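Local coordinates for azurocidin (Homo sapiens, PDB 1A7S), which kills Gram-negative bacteria, attracts monocytes and fibroblasts and binds heparin, as a neutrophil granule protein built on the serine protease fold, at residues Q69-S74 with L93-E98; M37-C42 with H186-F191. All blocks are in the same frame, centred on the assembly; numbering follows the deposited sequence.

Contact 1 of 2, residues Q69-S74 with L93-E98; sequences QTFSIS and LQLDRE. With EOH (ethanol), chain Q.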
loop_
_atom_site.group_PDB
_atom_site.type_symbol
_atom_site.label_atom_id
_atom_site.label_comp_id
_atom_site.label_asym_id
_atom_site.label_seq_id
_atom_site.Cartn_x
_atom_site.Cartn_y
_atom_site.Cartn_z
ATOM N N GLN A 69 -2.741 14.614 8.545
ATOM C CA GLN A 69 -2.060 14.290 9.728
ATOM C C GLN A 69 -0.694 13.735 9.361
ATOM O O GLN A 69 -0.617 12.827 8.516
ATOM C CB GLN A 69 -2.765 13.338 10.652
ATOM C CG GLN A 69 -4.160 13.857 11.111
ATOM C CD GLN A 69 -4.916 12.739 11.846
ATOM O OE1 GLN A 69 -4.353 12.138 12.795
ATOM N NE2 GLN A 69 -6.108 12.442 11.394
ATOM N N THR A 70 0.359 14.224 9.927
ATOM C CA THR A 70 1.718 13.843 9.657
ATOM C C THR A 70 2.401 13.184 10.827
ATOM O O THR A 70 2.198 13.625 11.970
ATOM C CB THR A 70 2.576 14.968 9.076
ATOM O OG1 THR A 70 1.888 15.538 7.920
ATOM C CG2 THR A 70 3.941 14.575 8.690
ATOM N N PHE A 71 3.206 12.180 10.570
ATOM C CA PHE A 71 3.875 11.395 11.590
ATOM C C PHE A 71 5.298 11.030 11.258
ATOM O O PHE A 71 5.684 10.860 10.114
ATOM C CB PHE A 71 3.136 10.012 11.772
ATOM C CG PHE A 71 1.646 10.161 11.988
ATOM C CD1 PHE A 71 0.769 10.347 10.945
ATOM C CD2 PHE A 71 1.105 10.145 13.283
ATOM C CE1 PHE A 71 -0.590 10.598 11.130
ATOM C CE2 PHE A 71 -0.253 10.320 13.482
ATOM C CZ PHE A 71 -1.100 10.574 12.414
ATOM N N SER A 72 6.059 10.910 12.388
ATOM C CA SER A 72 7.373 10.295 12.249
ATOM C C SER A 72 7.165 8.784 12.524
ATOM O O SER A 72 6.122 8.363 13.058
ATOM C CB SER A 72 8.390 10.833 13.268
ATOM O OG SER A 72 8.589 12.249 13.125
ATOM N N ILE A 73 8.158 8.014 12.208
ATOM C CA ILE A 73 8.146 6.575 12.298
ATOM C C ILE A 73 8.983 6.146 13.517
ATOM O O ILE A 73 10.209 6.344 13.508
ATOM C CB ILE A 73 8.665 5.879 11.010
ATOM C CG1 ILE A 73 7.821 6.253 9.795
ATOM C CG2 ILE A 73 8.719 4.391 11.241
ATOM C CD1 ILE A 73 8.461 5.946 8.482
ATOM N N SER A 74 8.322 5.629 14.537
ATOM C CA SER A 74 8.996 5.254 15.791
ATOM C C SER A 74 9.608 3.839 15.725
ATOM O O SER A 74 10.549 3.537 16.485
ATOM C CB SER A 74 8.003 5.335 16.912
ATOM O OG SER A 74 7.488 6.615 17.120
ATOM N N LEU A 93 4.849 0.170 9.971
ATOM C CA LEU A 93 5.452 1.415 10.499
ATOM C C LEU A 93 4.608 1.830 11.715
ATOM O O LEU A 93 3.434 2.087 11.610
ATOM C CB LEU A 93 5.369 2.495 9.433
ATOM C CG LEU A 93 5.919 2.217 8.040
ATOM C CD1 LEU A 93 5.731 3.375 7.102
ATOM C CD2 LEU A 93 7.360 1.769 8.109
ATOM N N GLN A 94 5.305 1.880 12.851
ATOM C CA GLN A 94 4.625 2.394 14.070
ATOM C C GLN A 94 4.730 3.923 14.001
ATOM O O GLN A 94 5.872 4.434 13.923
ATOM C CB GLN A 94 5.243 1.860 15.318
ATOM C CG GLN A 94 4.551 2.325 16.584
ATOM C CD GLN A 94 5.000 1.719 17.852
ATOM O OE1 GLN A 94 5.317 0.500 17.868
ATOM N NE2 GLN A 94 4.858 2.464 18.940
ATOM N N LEU A 95 3.623 4.568 14.056
ATOM C CA LEU A 95 3.603 6.073 14.049
ATOM C C LEU A 95 3.977 6.582 15.412
ATOM O O LEU A 95 3.847 5.888 16.408
ATOM C CB LEU A 95 2.176 6.509 13.668
ATOM C CG LEU A 95 1.598 5.916 12.411
ATOM C CD1 LEU A 95 0.187 6.463 12.180
ATOM C CD2 LEU A 95 2.432 6.178 11.223
ATOM N N ASP A 96 4.391 7.850 15.485
ATOM C CA ASP A 96 4.811 8.462 16.724
ATOM C C ASP A 96 3.686 8.623 17.736
ATOM O O ASP A 96 3.941 8.858 18.918
ATOM C CB ASP A 96 5.467 9.793 16.471
ATOM C CG ASP A 96 4.615 10.893 15.872
ATOM O OD1 ASP A 96 3.730 11.441 16.623
ATOM O OD2 ASP A 96 4.601 11.167 14.703
ATOM N N ARG A 97 2.461 8.561 17.281
ATOM C CA ARG A 97 1.274 8.728 18.152
ATOM C C ARG A 97 0.095 8.100 17.442
ATOM O O ARG A 97 0.161 7.757 16.236
ATOM C CB ARG A 97 1.052 10.204 18.430
ATOM C CG ARG A 97 0.577 10.949 17.140
ATOM C CD ARG A 97 0.656 12.475 17.332
ATOM N NE ARG A 97 0.062 13.181 16.176
ATOM C CZ ARG A 97 0.735 13.382 15.029
ATOM N NH1 ARG A 97 2.014 13.094 14.885
ATOM N NH2 ARG A 97 0.055 13.872 13.977
ATOM N N GLU A 98 -1.053 7.968 18.086
ATOM C CA GLU A 98 -2.242 7.506 17.413
ATOM C C GLU A 98 -2.782 8.560 16.457
ATOM O O GLU A 98 -2.921 9.724 16.799
ATOM C CB GLU A 98 -3.382 7.189 18.431
ATOM C CG GLU A 98 -3.013 5.896 19.172
ATOM C CD GLU A 98 -4.070 5.309 20.039
ATOM O OE1 GLU A 98 -5.192 5.834 20.112
ATOM O OE2 GLU A 98 -3.768 4.306 20.733
HETATM C C1 EOH Q . 3.919 2.973 21.951
HETATM C C2 EOH Q . 2.807 2.501 22.891
HETATM O O EOH Q . 4.944 1.949 21.807
HETATM O O HOH W 1 -2.832 13.791 14.493
#
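Phe71 is sandwiched between Leu95 and Arg97. Leu95 CD1 stands over the ring centre, 3.9 Å from the centroid of Phe71, in a CH-pi contact; on the opposite face the Arg97 guanidinium lies nearly flat, planes 13° and centres 4.2 Å apart. The Phe71–Leu95 side is the tight, buried part, where Leu55 and Ala99 also touch the Phe71 side chain; the guanidinium covers the ring from the exposed side. It is held in rotation at its edge, close to its plane: Arg97 NH1 and NH2 both reach Thr70 O, NH2 at 2.9 Å, and NH1 makes a salt bridge with Asp96 OD1 (2.9 Å). With CG set between its backbone N and carbonyl carbon (chi1 64°), Asp96 brings OD2 to the neighbouring strand, where Ser72 N donates to its anti lone pair at 2.7 Å. Toward solvent the packing thins: water 1 links Arg97 NH2 to Gln69 OE1, which also meets Asn100 N, and Gln94 NE2 donates to an ethanol, probably from the crystallisation liquor, while Gln94 OE1 binds Gly221 N. Ser74 N to Gln94 O (2.8 Å) flanks the non-hydrogen-bonded pair Ile73–Leu95, an antiparallel pairing within the N-terminal barrel of the chymotrypsin fold.

Contact 2 of 2, residues M37-C42 with H186-F191; sequences MTAASC and HGVASF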
loop_
_atom_site.group_PDB
_atom_site.type_symbol
_atom_site.label_atom_id
_atom_site.label_comp_id
_atom_site.label_asym_id
_atom_site.label_seq_id
_atom_site.Cartn_x
_atom_site.Cartn_y
_atom_site.Cartn_z
ATOM N N MET A 37 0.676 0.024 7.223
ATOM C CA MET A 37 1.190 -1.159 6.489
ATOM C C MET A 37 1.677 -0.703 5.101
ATOM O O MET A 37 0.965 0.005 4.389
ATOM C CB MET A 37 0.060 -2.179 6.320
ATOM C CG MET A 37 0.468 -3.421 5.567
ATOM S SD MET A 37 -0.801 -4.717 5.625
ATOM C CE MET A 37 -2.085 -4.015 4.570
ATOM N N THR A 38 2.868 -1.137 4.757
ATOM C CA THR A 38 3.512 -0.799 3.501
ATOM C C THR A 38 4.416 -1.974 3.092
ATOM O O THR A 38 4.297 -3.080 3.647
ATOM C CB THR A 38 4.291 0.516 3.635
ATOM O OG1 THR A 38 4.777 0.965 2.385
ATOM C CG2 THR A 38 5.380 0.477 4.631
ATOM N N ALA A 39 5.205 -1.746 2.050
ATOM C CA ALA A 39 6.137 -2.757 1.553
ATOM C C ALA A 39 7.487 -2.546 2.159
ATOM O O ALA A 39 8.019 -1.430 2.221
ATOM C CB ALA A 39 6.208 -2.662 0.025
ATOM N N ALA A 40 8.146 -3.656 2.547
ATOM C CA ALA A 40 9.542 -3.604 2.973
ATOM C C ALA A 40 10.479 -3.130 1.869
ATOM O O ALA A 40 11.518 -2.486 2.167
ATOM C CB ALA A 40 10.011 -4.929 3.540
ATOM N N SER A 41 10.116 -3.400 0.632
ATOM C CA SER A 41 10.931 -2.974 -0.495
ATOM C C SER A 41 10.977 -1.437 -0.615
ATOM O O SER A 41 11.834 -0.950 -1.363
ATOM C CB SER A 41 10.384 -3.570 -1.788
ATOM O OG SER A 41 9.010 -3.247 -1.968
ATOM N N CYS A 42 10.155 -0.722 0.091
ATOM C CA CYS A 42 10.198 0.751 0.135
ATOM C C CYS A 42 11.318 1.291 1.020
ATOM O O CYS A 42 11.623 2.454 0.989
ATOM C CB CYS A 42 8.885 1.284 0.639
ATOM S SG CYS A 42 7.494 1.089 -0.479
ATOM N N HIS A 186 -6.197 -7.057 0.924
ATOM C CA HIS A 186 -5.688 -8.394 0.573
ATOM C C HIS A 186 -4.298 -8.335 0.012
ATOM O O HIS A 186 -3.655 -9.385 -0.048
ATOM C CB HIS A 186 -6.660 -9.031 -0.453
ATOM C CG HIS A 186 -7.778 -9.769 0.171
ATOM N ND1 HIS A 186 -7.556 -10.972 0.788
ATOM C CD2 HIS A 186 -9.097 -9.410 0.367
ATOM C CE1 HIS A 186 -8.756 -11.381 1.270
ATOM N NE2 HIS A 186 -9.665 -10.443 1.024
ATOM N N GLY A 187 -3.781 -7.178 -0.387
ATOM C CA GLY A 187 -2.480 -7.097 -0.915
ATOM C C GLY A 187 -1.773 -5.781 -0.549
ATOM O O GLY A 187 -2.393 -4.815 -0.230
ATOM N N VAL A 188 -0.448 -5.852 -0.647
ATOM C CA VAL A 188 0.440 -4.707 -0.523
ATOM C C VAL A 188 1.279 -4.650 -1.818
ATOM O O VAL A 188 1.936 -5.629 -2.142
ATOM C CB VAL A 188 1.373 -4.827 0.690
ATOM C CG1 VAL A 188 2.418 -3.719 0.679
ATOM C CG2 VAL A 188 0.555 -4.749 1.988
ATOM N N ALA A 189 1.206 -3.537 -2.563
ATOM C CA ALA A 189 1.890 -3.500 -3.846
ATOM C C ALA A 189 3.374 -3.733 -3.706
ATOM O O ALA A 189 4.064 -3.085 -2.896
ATOM C CB ALA A 189 1.606 -2.167 -4.553
ATOM N N SER A 190 3.893 -4.687 -4.469
ATOM C CA SER A 190 5.274 -5.095 -4.375
ATOM C C SER A 190 6.063 -4.847 -5.621
ATOM O O SER A 190 7.048 -4.089 -5.607
ATOM C CB SER A 190 5.422 -6.492 -3.871
ATOM O OG SER A 190 6.686 -7.001 -3.777
ATOM N N PHE A 191 5.726 -5.482 -6.733
ATOM C CA PHE A 191 6.471 -5.284 -7.964
ATOM C C PHE A 191 5.615 -5.615 -9.156
ATOM O O PHE A 191 4.576 -6.265 -9.042
ATOM C CB PHE A 191 7.775 -6.095 -7.945
ATOM C CG PHE A 191 7.573 -7.604 -8.000
ATOM C CD1 PHE A 191 7.362 -8.355 -6.870
ATOM C CD2 PHE A 191 7.584 -8.295 -9.219
ATOM C CE1 PHE A 191 7.167 -9.727 -6.908
ATOM C CE2 PHE A 191 7.411 -9.664 -9.252
ATOM C CZ PHE A 191 7.189 -10.399 -8.078
HETATM O O HOH W 2 7.632 -1.808 -3.932
#
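Val188 sets its CG1 over one face of the flat peptide between Thr38 and Ala39, 3.6 Å from Thr38 C and 3.7 Å from Ala39 N. The other flat group nearby, the Phe191 ring, faces elsewhere: in the conformer described here Ser190 OG lies at its edge, in the ring plane, and the ring stacks with Phe202. The two methyls of Val188 divide the contact. With chi1 at 172°, CG1 is anti to the backbone N and serves the Thr38–Ala39 peptide, whereas CG2 meets Met37. CG and SD of Met37 lie alongside Val188 CG2, and the bend at chi3 (71°) brings CE back to it as well, at 3.8 Å. Farther along, Ala39 CB rests against the carbonyl oxygen of Ala189 at 3.6 Å. No direct hydrogen bond joins the segments; at the polar end, water 2 donates both to Ser41 OG (2.8 Å) and to Ser190 O (2.9 Å). Asp89 OD2 bonds to Ser41 OG and, in the same Ser190 conformer, to Ser190 OG, a second tie between the segments. By family position Ser41 probably stands where active relatives carry the triad histidine and Asp89 is the retained aspartate, consistent with a protease active site that has lost its histidine. The 3-10 turn after Ala39, with Cys42 N bonded to Ala39 O, ends in Cys42, which is bonded to Cys26. Strand 35-38 pairs with 23-32 and 91-95 in the N-terminal barrel, while strand 184-192, bulged at His186–Gly187 opposite Leu179 and at Ser190–Phe191 opposite Phe202, runs between 178-181 and 201-205 in the other sheet. The contact thus bridges the two sheets, with Leu90 and Leu92 beside Met37 and Thr204 beside Val188.

Contact 1 lies toward the surface of the N-terminal barrel, contact 2 near the centre of the molecule, about 18 Å away between centres. The former pairs neighbouring strands of one sheet; the latter packs a strand end and turn of that barrel against a strand of the second sheet, with no backbone pairing between them. Their chemistry follows: in contact 1 an aromatic ring lies between a leucine methyl and a guanidinium that is itself held by a carbonyl and a carboxylate, whereas contact 2 relies on apolar side chains, a bridging water and shared bonds to Asp89. Strands 91-95 and 35-38 are adjacent, and the contacts meet where Leu93 CD1 packs on Thr38 CG2 at 3.8 Å.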